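Local coordinates for protein SusD homolog (Bacteroides thetaiotaomicron VPI-5482, PDB 3FDH) that probably binds glycans at the outer membrane as a SusD/RagB-family protein, as a step in carbohydrate uptake, at residues Asp40-Ala45 with Asn249-Phe254; Leu338-Ala343 with Gln414-Gln419; Arg22-Asp27 with Ala89-Asp94; Lys270-Ala273 with Arg278-Arg281; Ala116-Ala121 with Tyr199-Arg204. All coordinates share one frame; numbering follows the deposited sequence.

Interaction 1 of 5, residues Asp40-Ala45 with Asn249-Phe254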
# COMPACT_ATOMS: atom_id res chain seq x y z
N ASP A 40 -6.98 -8.00 -1.23
CA ASP A 40 -7.88 -7.73 -0.10
C ASP A 40 -7.24 -6.89 0.98
O ASP A 40 -7.91 -6.11 1.59
CB ASP A 40 -8.36 -9.01 0.58
CG ASP A 40 -9.23 -9.91 -0.31
OD1 ASP A 40 -9.78 -9.43 -1.30
OD2 ASP A 40 -9.33 -11.13 0.02
N ILE A 41 -5.94 -7.03 1.21
CA ILE A 41 -5.28 -6.23 2.26
C ILE A 41 -5.53 -4.75 1.97
O ILE A 41 -5.90 -3.98 2.86
CB ILE A 41 -3.77 -6.49 2.33
CG1 ILE A 41 -3.48 -7.93 2.78
CG2 ILE A 41 -3.09 -5.54 3.33
CD1 ILE A 41 -4.10 -8.28 4.06
N ASN A 42 -5.37 -4.40 0.70
CA ASN A 42 -5.49 -3.02 0.20
C ASN A 42 -6.95 -2.58 0.18
O ASN A 42 -7.30 -1.43 0.48
CB ASN A 42 -4.91 -2.86 -1.21
CG ASN A 42 -4.98 -1.42 -1.74
OD1 ASN A 42 -4.23 -0.55 -1.28
ND2 ASN A 42 -5.80 -1.19 -2.80
N THR A 43 -7.79 -3.54 -0.19
CA THR A 43 -9.22 -3.29 -0.28
C THR A 43 -9.80 -2.84 1.06
O THR A 43 -10.52 -1.82 1.17
CB THR A 43 -9.93 -4.51 -0.91
OG1 THR A 43 -9.43 -4.63 -2.27
CG2 THR A 43 -11.49 -4.31 -0.89
N TYR A 44 -9.47 -3.61 2.09
CA TYR A 44 -9.96 -3.33 3.44
C TYR A 44 -9.29 -2.11 4.03
O TYR A 44 -9.92 -1.27 4.67
CB TYR A 44 -9.86 -4.57 4.33
CG TYR A 44 -10.90 -5.61 4.04
CD1 TYR A 44 -10.86 -6.38 2.86
CD2 TYR A 44 -11.92 -5.88 4.94
CE1 TYR A 44 -11.83 -7.38 2.61
CE2 TYR A 44 -12.91 -6.86 4.69
CZ TYR A 44 -12.85 -7.61 3.53
OH TYR A 44 -13.82 -8.57 3.33
N ALA A 45 -7.98 -1.99 3.82
CA ALA A 45 -7.27 -0.79 4.26
C ALA A 45 -7.94 0.48 3.76
O ALA A 45 -8.06 1.49 4.46
CB ALA A 45 -5.80 -0.85 3.80
N ASN A 249 -6.22 -4.59 -13.33
CA ASN A 249 -5.75 -3.98 -12.08
C ASN A 249 -6.64 -4.51 -10.96
O ASN A 249 -7.86 -4.60 -11.12
CB ASN A 249 -5.81 -2.44 -12.22
CG ASN A 249 -5.69 -1.71 -10.90
OD1 ASN A 249 -6.54 -1.84 -10.04
ND2 ASN A 249 -4.63 -0.89 -10.77
N PRO A 250 -6.05 -4.83 -9.79
CA PRO A 250 -6.78 -5.50 -8.72
C PRO A 250 -7.80 -4.68 -7.94
O PRO A 250 -8.77 -5.24 -7.42
CB PRO A 250 -5.67 -6.01 -7.82
CG PRO A 250 -4.55 -5.03 -8.03
CD PRO A 250 -4.61 -4.75 -9.51
N PHE A 251 -7.54 -3.39 -7.84
CA PHE A 251 -8.43 -2.41 -7.22
C PHE A 251 -9.66 -2.28 -8.16
O PHE A 251 -10.82 -2.40 -7.75
CB PHE A 251 -7.69 -1.07 -7.04
CG PHE A 251 -8.52 -0.02 -6.34
CD1 PHE A 251 -8.62 -0.01 -4.97
CD2 PHE A 251 -9.20 0.93 -7.05
CE1 PHE A 251 -9.39 0.93 -4.31
CE2 PHE A 251 -9.98 1.86 -6.41
CZ PHE A 251 -10.07 1.88 -5.03
N TYR A 252 -9.37 -2.05 -9.43
CA TYR A 252 -10.40 -2.04 -10.45
C TYR A 252 -11.19 -3.36 -10.40
O TYR A 252 -12.43 -3.40 -10.50
CB TYR A 252 -9.78 -1.84 -11.85
CG TYR A 252 -10.72 -2.17 -12.98
CD1 TYR A 252 -10.88 -3.48 -13.42
CD2 TYR A 252 -11.43 -1.18 -13.62
CE1 TYR A 252 -11.76 -3.77 -14.45
CE2 TYR A 252 -12.29 -1.46 -14.64
CZ TYR A 252 -12.46 -2.75 -15.05
OH TYR A 252 -13.31 -3.02 -16.09
N GLY A 253 -10.44 -4.43 -10.17
CA GLY A 253 -10.99 -5.78 -10.16
C GLY A 253 -12.01 -5.99 -9.09
O GLY A 253 -13.08 -6.59 -9.32
N PHE A 254 -11.69 -5.51 -7.91
CA PHE A 254 -12.62 -5.59 -6.78
C PHE A 254 -13.92 -4.89 -7.09
O PHE A 254 -14.99 -5.44 -6.88
CB PHE A 254 -12.04 -5.00 -5.49
CG PHE A 254 -13.09 -4.86 -4.41
CD1 PHE A 254 -13.50 -5.95 -3.68
CD2 PHE A 254 -13.72 -3.63 -4.19
CE1 PHE A 254 -14.50 -5.81 -2.72
CE2 PHE A 254 -14.72 -3.50 -3.25
CZ PHE A 254 -15.10 -4.58 -2.51

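Interaction 2 of 5, residues Leu338-Ala343 with Gln414-Gln419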
# COMPACT_ATOMS: atom_id res chain seq x y z
N LEU A 338 8.50 7.52 -1.64
CA LEU A 338 9.91 7.67 -1.24
C LEU A 338 10.22 9.13 -0.90
O LEU A 338 10.98 9.46 0.01
CB LEU A 338 10.83 7.17 -2.36
CG LEU A 338 12.31 7.09 -2.03
CD1 LEU A 338 12.58 5.91 -1.13
CD2 LEU A 338 13.11 7.03 -3.36
N MSE A 339 9.58 10.02 -1.62
CA MSE A 339 9.82 11.47 -1.38
C MSE A 339 9.15 11.93 -0.11
O MSE A 339 9.62 12.88 0.53
CB MSE A 339 9.39 12.33 -2.59
CG MSE A 339 10.23 12.07 -3.86
SE MSE A 339 12.14 12.38 -3.62
CE MSE A 339 12.78 10.72 -3.18
N PHE A 340 8.06 11.25 0.24
CA PHE A 340 7.34 11.53 1.49
C PHE A 340 8.13 11.00 2.67
O PHE A 340 8.08 11.53 3.79
CB PHE A 340 5.92 10.97 1.48
CG PHE A 340 4.93 11.81 0.71
CD1 PHE A 340 4.58 13.09 1.16
CD2 PHE A 340 4.33 11.32 -0.43
CE1 PHE A 340 3.69 13.89 0.46
CE2 PHE A 340 3.44 12.12 -1.14
CZ PHE A 340 3.11 13.41 -0.67
N LEU A 341 8.89 9.94 2.42
CA LEU A 341 9.76 9.39 3.46
C LEU A 341 10.89 10.35 3.69
O LEU A 341 11.30 10.64 4.82
CB LEU A 341 10.28 8.00 3.10
CG LEU A 341 9.32 6.84 3.34
CD1 LEU A 341 9.72 5.56 2.58
CD2 LEU A 341 9.24 6.63 4.83
N LYS A 342 11.40 10.87 2.60
CA LYS A 342 12.52 11.83 2.64
C LYS A 342 12.09 13.09 3.40
O LYS A 342 12.77 13.60 4.29
CB LYS A 342 12.90 12.24 1.24
CG LYS A 342 14.15 13.15 1.16
CD LYS A 342 14.59 13.41 -0.26
CE LYS A 342 15.74 14.38 -0.29
NZ LYS A 342 16.29 14.63 -1.67
N ALA A 343 10.93 13.59 3.03
CA ALA A 343 10.32 14.76 3.68
C ALA A 343 10.05 14.50 5.18
O ALA A 343 10.33 15.35 6.03
CB ALA A 343 9.02 15.19 2.94
N GLN A 414 3.13 17.61 10.22
CA GLN A 414 1.69 17.39 10.13
C GLN A 414 1.26 17.44 8.69
O GLN A 414 0.57 16.56 8.21
CB GLN A 414 0.92 18.45 10.91
CG GLN A 414 -0.57 18.35 10.71
CD GLN A 414 -1.35 19.36 11.52
OE1 GLN A 414 -1.41 19.25 12.72
NE2 GLN A 414 -1.97 20.33 10.86
N GLU A 415 1.67 18.51 8.03
CA GLU A 415 1.33 18.78 6.63
C GLU A 415 1.90 17.73 5.69
O GLU A 415 1.25 17.27 4.75
CB GLU A 415 1.76 20.18 6.21
CG GLU A 415 1.39 20.50 4.78
CD GLU A 415 -0.14 20.48 4.47
OE1 GLU A 415 -1.01 20.57 5.38
OE2 GLU A 415 -0.48 20.43 3.27
N THR A 416 3.14 17.35 5.97
CA THR A 416 3.81 16.31 5.22
C THR A 416 3.03 15.00 5.26
O THR A 416 2.82 14.37 4.25
CB THR A 416 5.29 16.10 5.70
OG1 THR A 416 6.04 17.30 5.45
CG2 THR A 416 5.97 14.84 5.00
N MSE A 417 2.51 14.62 6.42
CA MSE A 417 1.88 13.33 6.51
C MSE A 417 0.45 13.38 5.93
O MSE A 417 -0.04 12.37 5.39
CB MSE A 417 1.89 12.87 7.94
CG MSE A 417 3.30 12.77 8.57
SE MSE A 417 4.44 11.62 7.52
CE MSE A 417 3.38 10.01 7.71
N ILE A 418 -0.18 14.55 6.06
CA ILE A 418 -1.51 14.78 5.41
C ILE A 418 -1.35 14.61 3.90
O ILE A 418 -2.15 13.96 3.23
CB ILE A 418 -2.13 16.14 5.76
CG1 ILE A 418 -2.56 16.15 7.24
CG2 ILE A 418 -3.35 16.37 4.88
CD1 ILE A 418 -3.04 17.54 7.81
N GLN A 419 -0.30 15.21 3.37
CA GLN A 419 -0.01 15.14 1.95
C GLN A 419 0.34 13.72 1.50
O GLN A 419 -0.06 13.29 0.42
CB GLN A 419 1.07 16.17 1.51
CG GLN A 419 0.58 17.64 1.58
CD GLN A 419 -0.69 17.90 0.73
OE1 GLN A 419 -0.83 17.40 -0.39
NE2 GLN A 419 -1.61 18.69 1.27

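Interaction 3 of 5, residues Arg22-Asp27 with Ala89-Asp94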
# COMPACT_ATOMS: atom_id res chain seq x y z
N ARG A 22 13.49 -18.57 -12.53
CA ARG A 22 12.94 -17.41 -13.24
C ARG A 22 11.43 -17.53 -13.42
O ARG A 22 10.70 -16.54 -13.28
CB ARG A 22 13.65 -17.17 -14.58
CG ARG A 22 13.52 -18.26 -15.61
CD ARG A 22 14.49 -17.98 -16.72
NE ARG A 22 14.38 -18.92 -17.83
CZ ARG A 22 15.04 -20.08 -17.91
NH1 ARG A 22 15.87 -20.49 -16.94
NH2 ARG A 22 14.85 -20.83 -18.98
N PHE A 23 10.96 -18.73 -13.67
CA PHE A 23 9.53 -18.95 -13.87
C PHE A 23 8.77 -18.79 -12.55
O PHE A 23 7.62 -18.32 -12.49
CB PHE A 23 9.27 -20.31 -14.53
CG PHE A 23 9.94 -20.45 -15.87
CD1 PHE A 23 9.73 -19.50 -16.86
CD2 PHE A 23 10.82 -21.51 -16.14
CE1 PHE A 23 10.36 -19.62 -18.10
CE2 PHE A 23 11.43 -21.62 -17.37
CZ PHE A 23 11.21 -20.68 -18.34
N ILE A 24 9.44 -19.16 -11.47
CA ILE A 24 8.83 -19.02 -10.16
C ILE A 24 8.74 -17.52 -9.85
O ILE A 24 7.73 -17.02 -9.32
CB ILE A 24 9.61 -19.75 -9.04
CG1 ILE A 24 9.81 -21.24 -9.36
CG2 ILE A 24 8.88 -19.60 -7.70
CD1 ILE A 24 10.75 -21.97 -8.41
N LEU A 25 9.79 -16.80 -10.22
CA LEU A 25 9.85 -15.37 -9.91
C LEU A 25 8.73 -14.64 -10.60
O LEU A 25 8.17 -13.67 -10.08
CB LEU A 25 11.20 -14.77 -10.33
CG LEU A 25 11.45 -13.32 -9.96
CD1 LEU A 25 11.53 -13.24 -8.38
CD2 LEU A 25 12.69 -12.76 -10.68
N ALA A 26 8.41 -15.07 -11.80
CA ALA A 26 7.34 -14.39 -12.59
C ALA A 26 6.06 -14.44 -11.76
O ALA A 26 5.31 -13.47 -11.63
CB ALA A 26 7.12 -15.08 -13.95
N ASP A 27 5.86 -15.60 -11.15
CA ASP A 27 4.66 -15.84 -10.35
C ASP A 27 4.69 -15.07 -9.04
O ASP A 27 3.69 -14.54 -8.59
CB ASP A 27 4.52 -17.32 -10.02
CG ASP A 27 3.18 -17.65 -9.40
OD1 ASP A 27 2.18 -17.82 -10.15
OD2 ASP A 27 3.14 -17.77 -8.16
N ALA A 89 9.40 -17.71 -3.01
CA ALA A 89 10.62 -16.86 -3.04
C ALA A 89 11.78 -17.61 -2.41
O ALA A 89 12.91 -17.58 -2.88
CB ALA A 89 10.39 -15.53 -2.30
N ARG A 90 11.45 -18.34 -1.36
CA ARG A 90 12.46 -19.08 -0.61
C ARG A 90 12.96 -20.26 -1.40
O ARG A 90 14.11 -20.65 -1.28
CB ARG A 90 11.94 -19.49 0.76
CG ARG A 90 11.92 -18.31 1.71
CD ARG A 90 11.25 -18.65 3.00
NE ARG A 90 11.47 -17.63 4.02
CZ ARG A 90 10.87 -17.60 5.20
NH1 ARG A 90 9.95 -18.49 5.51
NH2 ARG A 90 11.18 -16.66 6.08
N ILE A 91 12.07 -20.81 -2.22
CA ILE A 91 12.44 -21.94 -3.10
C ILE A 91 13.45 -21.41 -4.12
O ILE A 91 14.46 -22.04 -4.40
CB ILE A 91 11.22 -22.59 -3.78
CG1 ILE A 91 10.43 -23.41 -2.75
CG2 ILE A 91 11.66 -23.48 -4.93
CD1 ILE A 91 9.04 -23.84 -3.21
N ILE A 92 13.21 -20.20 -4.62
CA ILE A 92 14.12 -19.60 -5.59
C ILE A 92 15.49 -19.41 -4.94
O ILE A 92 16.54 -19.71 -5.51
CB ILE A 92 13.63 -18.22 -6.06
CG1 ILE A 92 12.32 -18.34 -6.88
CG2 ILE A 92 14.73 -17.55 -6.86
CD1 ILE A 92 11.65 -16.97 -7.26
N ILE A 93 15.44 -18.93 -3.71
CA ILE A 93 16.66 -18.57 -2.99
C ILE A 93 17.50 -19.80 -2.81
O ILE A 93 18.72 -19.78 -3.00
CB ILE A 93 16.38 -17.87 -1.65
CG1 ILE A 93 15.65 -16.54 -1.89
CG2 ILE A 93 17.69 -17.72 -0.88
CD1 ILE A 93 15.17 -15.84 -0.66
N ASP A 94 16.83 -20.89 -2.50
CA ASP A 94 17.52 -22.18 -2.34
C ASP A 94 18.00 -22.72 -3.67
O ASP A 94 19.14 -23.16 -3.80
CB ASP A 94 16.65 -23.23 -1.67
CG ASP A 94 16.50 -22.99 -0.17
OD1 ASP A 94 17.19 -22.10 0.39
OD2 ASP A 94 15.69 -23.72 0.44

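Interaction 4 of 5, residues Lys270-Ala273 with Arg278-Arg281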
# COMPACT_ATOMS: atom_id res chain seq x y z
N LYS A 270 -11.48 16.76 3.22
CA LYS A 270 -10.05 17.17 3.19
C LYS A 270 -9.71 17.82 1.87
O LYS A 270 -9.14 18.91 1.79
CB LYS A 270 -9.14 15.96 3.40
CG LYS A 270 -9.22 15.30 4.78
CD LYS A 270 -8.32 14.09 4.89
CE LYS A 270 -8.36 13.42 6.30
NZ LYS A 270 -9.65 12.80 6.70
N LEU A 271 -10.04 17.12 0.80
CA LEU A 271 -9.74 17.63 -0.54
C LEU A 271 -10.34 19.04 -0.77
O LEU A 271 -9.71 19.94 -1.39
CB LEU A 271 -10.24 16.65 -1.65
CG LEU A 271 -9.58 15.26 -1.66
CD1 LEU A 271 -10.31 14.25 -2.62
CD2 LEU A 271 -8.10 15.41 -2.02
N LEU A 272 -11.55 19.21 -0.28
CA LEU A 272 -12.28 20.47 -0.44
C LEU A 272 -11.65 21.55 0.40
O LEU A 272 -11.57 22.69 -0.00
CB LEU A 272 -13.78 20.32 -0.04
CG LEU A 272 -14.70 19.53 -1.00
CD1 LEU A 272 -16.03 19.16 -0.29
CD2 LEU A 272 -14.92 20.36 -2.27
N ALA A 273 -11.17 21.16 1.56
CA ALA A 273 -10.59 22.13 2.49
C ALA A 273 -9.33 22.72 1.88
O ALA A 273 -9.02 23.86 2.06
CB ALA A 273 -10.30 21.50 3.82
N ARG A 278 -7.66 17.29 -7.09
CA ARG A 278 -8.43 16.05 -7.22
C ARG A 278 -9.87 16.20 -6.72
O ARG A 278 -10.74 15.39 -7.03
CB ARG A 278 -7.75 14.91 -6.45
CG ARG A 278 -6.40 14.51 -7.07
CD ARG A 278 -5.60 13.62 -6.08
NE ARG A 278 -4.95 14.45 -5.07
CZ ARG A 278 -3.65 14.41 -4.73
NH1 ARG A 278 -2.84 13.46 -5.21
NH2 ARG A 278 -3.19 15.28 -3.86
N ALA A 279 -10.12 17.25 -5.96
CA ALA A 279 -11.46 17.55 -5.45
C ALA A 279 -12.48 17.70 -6.60
O ALA A 279 -13.66 17.35 -6.46
CB ALA A 279 -11.47 18.84 -4.58
N ASN A 280 -12.03 18.26 -7.71
CA ASN A 280 -12.90 18.55 -8.80
C ASN A 280 -12.75 17.60 -9.94
O ASN A 280 -13.34 17.77 -10.99
CB ASN A 280 -12.55 19.92 -9.34
CG ASN A 280 -13.64 20.50 -10.18
OD1 ASN A 280 -14.83 20.29 -9.89
ND2 ASN A 280 -13.26 21.21 -11.23
N ARG A 281 -11.99 16.55 -9.72
CA ARG A 281 -11.63 15.71 -10.83
C ARG A 281 -11.67 14.20 -10.64
O ARG A 281 -11.84 13.47 -11.61
CB ARG A 281 -10.25 16.17 -11.29
CG ARG A 281 -9.78 15.52 -12.49
CD ARG A 281 -8.68 16.30 -13.15
NE ARG A 281 -8.14 15.51 -14.26
CZ ARG A 281 -8.72 15.35 -15.44
NH1 ARG A 281 -9.88 15.93 -15.69
NH2 ARG A 281 -8.16 14.59 -16.36

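Interaction 5 of 5, residues Ala116-Ala121 with Tyr199-Arg204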
# COMPACT_ATOMS: atom_id res chain seq x y z
N ALA A 116 10.96 -11.68 -0.92
CA ALA A 116 10.81 -12.43 0.35
C ALA A 116 10.63 -11.39 1.46
O ALA A 116 9.78 -11.52 2.34
CB ALA A 116 12.00 -13.32 0.63
N ALA A 117 11.45 -10.35 1.39
CA ALA A 117 11.43 -9.28 2.37
C ALA A 117 10.08 -8.61 2.35
O ALA A 117 9.49 -8.32 3.38
CB ALA A 117 12.54 -8.25 2.08
N TYR A 118 9.60 -8.39 1.14
CA TYR A 118 8.36 -7.65 0.94
C TYR A 118 7.19 -8.38 1.55
O TYR A 118 6.34 -7.79 2.22
CB TYR A 118 8.11 -7.37 -0.55
CG TYR A 118 7.13 -6.26 -0.80
CD1 TYR A 118 5.77 -6.47 -0.69
CD2 TYR A 118 7.57 -5.01 -1.17
CE1 TYR A 118 4.85 -5.45 -0.93
CE2 TYR A 118 6.67 -3.99 -1.41
CZ TYR A 118 5.30 -4.22 -1.30
OH TYR A 118 4.41 -3.18 -1.55
N ASN A 119 7.18 -9.69 1.34
CA ASN A 119 6.09 -10.53 1.85
C ASN A 119 6.17 -10.74 3.35
O ASN A 119 5.15 -10.80 4.04
CB ASN A 119 5.99 -11.83 1.07
CG ASN A 119 5.39 -11.61 -0.30
OD1 ASN A 119 4.19 -11.34 -0.43
ND2 ASN A 119 6.22 -11.67 -1.33
N CYS A 120 7.40 -10.80 3.85
CA CYS A 120 7.57 -10.93 5.30
C CYS A 120 7.03 -9.70 5.98
O CYS A 120 6.44 -9.76 7.06
CB CYS A 120 9.03 -11.10 5.70
SG CYS A 120 9.68 -12.78 5.35
N ALA A 121 7.23 -8.58 5.33
CA ALA A 121 6.78 -7.28 5.88
C ALA A 121 5.27 -7.23 5.91
O ALA A 121 4.66 -6.72 6.87
CB ALA A 121 7.33 -6.14 5.04
N TYR A 199 16.79 -0.42 -1.59
CA TYR A 199 17.12 0.72 -0.71
C TYR A 199 15.89 1.49 -0.33
O TYR A 199 15.79 2.04 0.76
CB TYR A 199 18.15 1.68 -1.33
CG TYR A 199 19.55 1.20 -1.11
CD1 TYR A 199 20.11 1.20 0.17
CD2 TYR A 199 20.31 0.72 -2.16
CE1 TYR A 199 21.38 0.74 0.39
CE2 TYR A 199 21.61 0.27 -1.95
CZ TYR A 199 22.13 0.27 -0.68
OH TYR A 199 23.41 -0.19 -0.49
N GLY A 200 14.94 1.51 -1.24
CA GLY A 200 13.67 2.22 -1.01
C GLY A 200 12.96 1.51 0.08
O GLY A 200 12.40 2.16 1.00
N LEU A 201 13.06 0.17 0.05
CA LEU A 201 12.37 -0.65 1.09
C LEU A 201 13.08 -0.50 2.45
O LEU A 201 12.45 -0.47 3.52
CB LEU A 201 12.25 -2.11 0.66
CG LEU A 201 11.29 -2.44 -0.48
CD1 LEU A 201 11.41 -3.92 -0.86
CD2 LEU A 201 9.86 -2.07 -0.10
N LYS A 202 14.40 -0.38 2.41
CA LYS A 202 15.13 -0.12 3.63
C LYS A 202 14.68 1.20 4.25
O LYS A 202 14.61 1.34 5.45
CB LYS A 202 16.66 -0.13 3.43
CG LYS A 202 17.20 -1.57 3.28
CD LYS A 202 18.70 -1.73 3.38
CE LYS A 202 19.14 -1.66 4.81
NZ LYS A 202 20.56 -2.01 4.97
N ALA A 203 14.35 2.15 3.42
CA ALA A 203 13.87 3.44 3.94
C ALA A 203 12.50 3.23 4.56
O ALA A 203 12.24 3.64 5.70
CB ALA A 203 13.83 4.48 2.85
N ARG A 204 11.62 2.57 3.82
CA ARG A 204 10.24 2.34 4.30
C ARG A 204 10.25 1.64 5.64
O ARG A 204 9.54 2.00 6.58
CB ARG A 204 9.45 1.49 3.30
CG ARG A 204 8.11 0.97 3.84
CD ARG A 204 7.43 -0.00 2.85
NE ARG A 204 6.74 0.65 1.71
CZ ARG A 204 6.01 -0.03 0.83
NH1 ARG A 204 5.91 -1.35 0.93
NH2 ARG A 204 5.36 0.59 -0.11

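Interaction 1 of 5, residues Asp40-Ala45 with Asn249-Phe254
Asn42, on helix 40-48, rests its amide nitrogen against the ring of Phe251, ND2 lying 3.7 Å from CD1. The two side chains are roughly perpendicular and their planes are 67° apart, so the amide is not laid flat on the ring. With CG anti to the backbone N (chi1 -178°), the amide reaches over to the helix that starts at Pro250, while OD1 accepts from the backbone N of Ala431 and of Thr432. Asparagine suits the place: its carbonyl takes up peptide N-H groups as its nitrogen borders an aromatic carbon.

The next residue, Thr43, makes the more extensive contact. Its methyl CG2 sits over the face of the Phe254 ring, 3.7 Å from the centroid and only 6° off the normal, a well-centred CH-pi contact. The hydroxyl OG1 is hydrogen-bonded to Gly39 O, just before the helix begins, which satisfies the polar branch of threonine and spares the methyl for the ring.

Phe251 and Phe254 are three residues apart, and both also meet the ring of Phe261. Just before them Asn249 is the N-cap: its OD1 accepts from Tyr252 N at 2.9 Å, and weakly from Phe251 N, fixing the start of this helix. Were Phe254 cut back to alanine, the Thr43 methyl would probably lose the ring it rests on, and a gap would open beside Leu59 of helix 57-63.

Asn42 OD1 and Thr43 OG1 are thus bonded outside the contact, and what joins the two helices is shape and dispersion between methyl, amide and rings, not directional bonding.

Interaction 2 of 5, residues Leu338-Ala343 with Gln414-Gln419
Phe340 drives the end of its ring against the backbone and CB of Gln419, with CZ 3.4 Å from Gln419 O and CE1 3.6 Å from Gln419 CB. Its CG lies beside the backbone N (chi1 -79°), a torsion that swings the ring across to helix 412-423 although the bond to CB does not head there. The same ring borders Thr416 O through CD1, and Leu357 and Ala360 of helix 354-379 touch it as well, so a large flat residue suits this three-helix meeting point.

One helical turn on, Ala343 is small enough for the backbones to draw together: its CB meets Thr416 CG2 at 3.7 Å. Thr416 holds that methyl anti to the backbone N and bonds OG1 back to Pro412 O, so the polar branch stays within its own helix.

Gln419 offers only CB and its backbone carbonyl group to Phe340. Its chain then bends (chi2 -57°), returning NE2 to Glu415 OE2 at 2.9 Å, from above the carboxylate plane; Glu415 OE1 is held by Tyr274 OH.

The short segments run nearly antiparallel, at 168° with axes 9.9 Å apart, an arrangement typical of the packed helices in the TPR-related scaffold of SusD-like proteins.

Interaction 3 of 5, residues Arg22-Asp27 with Ala89-Asp94
Ile24 and Ile92 face each other with their CA atoms 7.0 Å apart, on helix segments that run roughly antiparallel (157°) with axes 9.4 Å apart. This is an antiparallel helix pair near the N-terminal end of the SusD-like helical fold, joining helix 21-37 to helix 76-95, and the side chains that meet are all aliphatic.

Ile24 and Ile92 lie alongside each other, pointing opposite ways, with Ile24 CB 3.7 Å from Ile92 CG1 and Ile24 CG2 nearly as close. Farther out, the CD1 end of Ile24 comes across Ile91 to meet its CG2 at 3.9 Å. Branching at CB suits Ile24, whose CG2 meets Ile92 while its CD1 meets Ile91.

Ile92 also touches Ala112 of helix 106-127, and Leu25 touches Met111 there, so a third helix covers the inner side. Shortening Ile92 to a valine is likely to remove the methyl that lies against Leu25 and open a gap between the two helices.

Ile92 keeps CG1 beside its backbone N (chi1 -67°) and extends onward, which sets CD1 against the backbone of helix 21-37, 3.5 Å from Leu25 N and 3.8 Å from Leu25 CB.

Interaction 4 of 5, residues Lys270-Ala273 with Arg278-Arg281
A small apolar contact between Leu271 and Ala279 closes the turn that follows helix 265-274, folding the loop that leads to strand 283-284 back against the helix's last turn. The chain comes very near itself here, with the CA atoms of Leu271 and Ala279 only 5.2 Å apart, a spacing that suits alanine. Its CB, directed at the helix, lies 3.9 Å from Leu271 CB and 3.8 Å from Leu271 O.

Leu272 adds the outer margin of the contact: its end comes round so that CD2 approaches Ala279 CB at 4.4 Å. Leu271, for its part, holds CG beside the backbone N (chi1 -63°) and carries its methyls past the alanine, where CD2 stands 4.5 Å from Arg278 CB. Beyond it, Leu422 of helix 412-423 touches both Leu271 and Arg278, and Trp425 also touches Leu271, consistent with a bulky leucine on this buried side.

Arg278 gives the contact mostly its aliphatic portion. Its chain bends at chi3 (-80°), and its guanidinium NH2 forms a salt bridge with OD2 of Asp276, a residue of the same turn. Ala279 is further held by backbone bonding with Ala297.

Methyl and methylene groups line the inside of the turn, while the arginine's charge is met by an acid from the turn itself, so burying its carbon chain against leucine probably costs little.

Interaction 5 of 5, residues Ala116-Ala121 with Tyr199-Arg204
The phenol oxygen of Tyr118 is held by two partners: it hydrogen bonds to the backbone carbonyl of Leu332, and it receives a weak bond from Arg204 NH1 at 3.4 Å. The second bond is long but nearly straight, its N-H...O angle being 169°, and the oxygen lies at the edge of the guanidinium, in its plane. The ring itself is turned 55° from that plane, so this is no flat cation-pi stack, although NH1 also comes within 3.6 Å of Tyr118 CE2.

Both partners reach far from their backbones. The ring of Tyr118 stands opposite the backbone N across the CA-CB bond (chi1 -161°), which brings its far end up to helix 191-208, and Arg204 is extended until its chain bends near the end. Long side chains suit this place because the nearest CA atoms, those of Tyr118 and Leu201, are 8.1 Å apart. Leu201 fills the space beside the ring: its CD2 methyl lies 3.9 Å from Tyr118 CD2, and CD1 is almost as near the same atom, the leucine lying across the tyrosine.

Arg204 has a stronger partner elsewhere, since its NH2 forms a salt bridge with Glu337 OE1. That carboxylate probably balances the buried positive charge, while the arginine may make the Tyr118 hydroxyl a somewhat better donor to Leu332.

Tyrosine, leucine and arginine thus link helices 106-127 and 191-208 through a buried, partly polar interface, in keeping with the closely packed, TPR-related helical body of SusD-family proteins.

From the N terminus, interaction 3 opens at helix 21-37, and interaction 1 opens soon after on helix 40-48. Interaction 3 closes at helix 76-95 while interaction 1 is still open, so the two cross. Interaction 5, joining helices 106-127 and 191-208, is nested inside the long loop that interaction 1 closes at helix 250-258. Interaction 4 then closes a short turn, and interaction 2 ties helix 335-348 to helix 412-423. Contacts 3, 5 and 2 form a continuous path: Ala89 packs on Ala116, and Leu341 on Arg204. Interaction 4 comes within about 5 Å of interaction 2 (nearest atoms), while interactions 3 and 4 lie on opposite sides of the chain's centre.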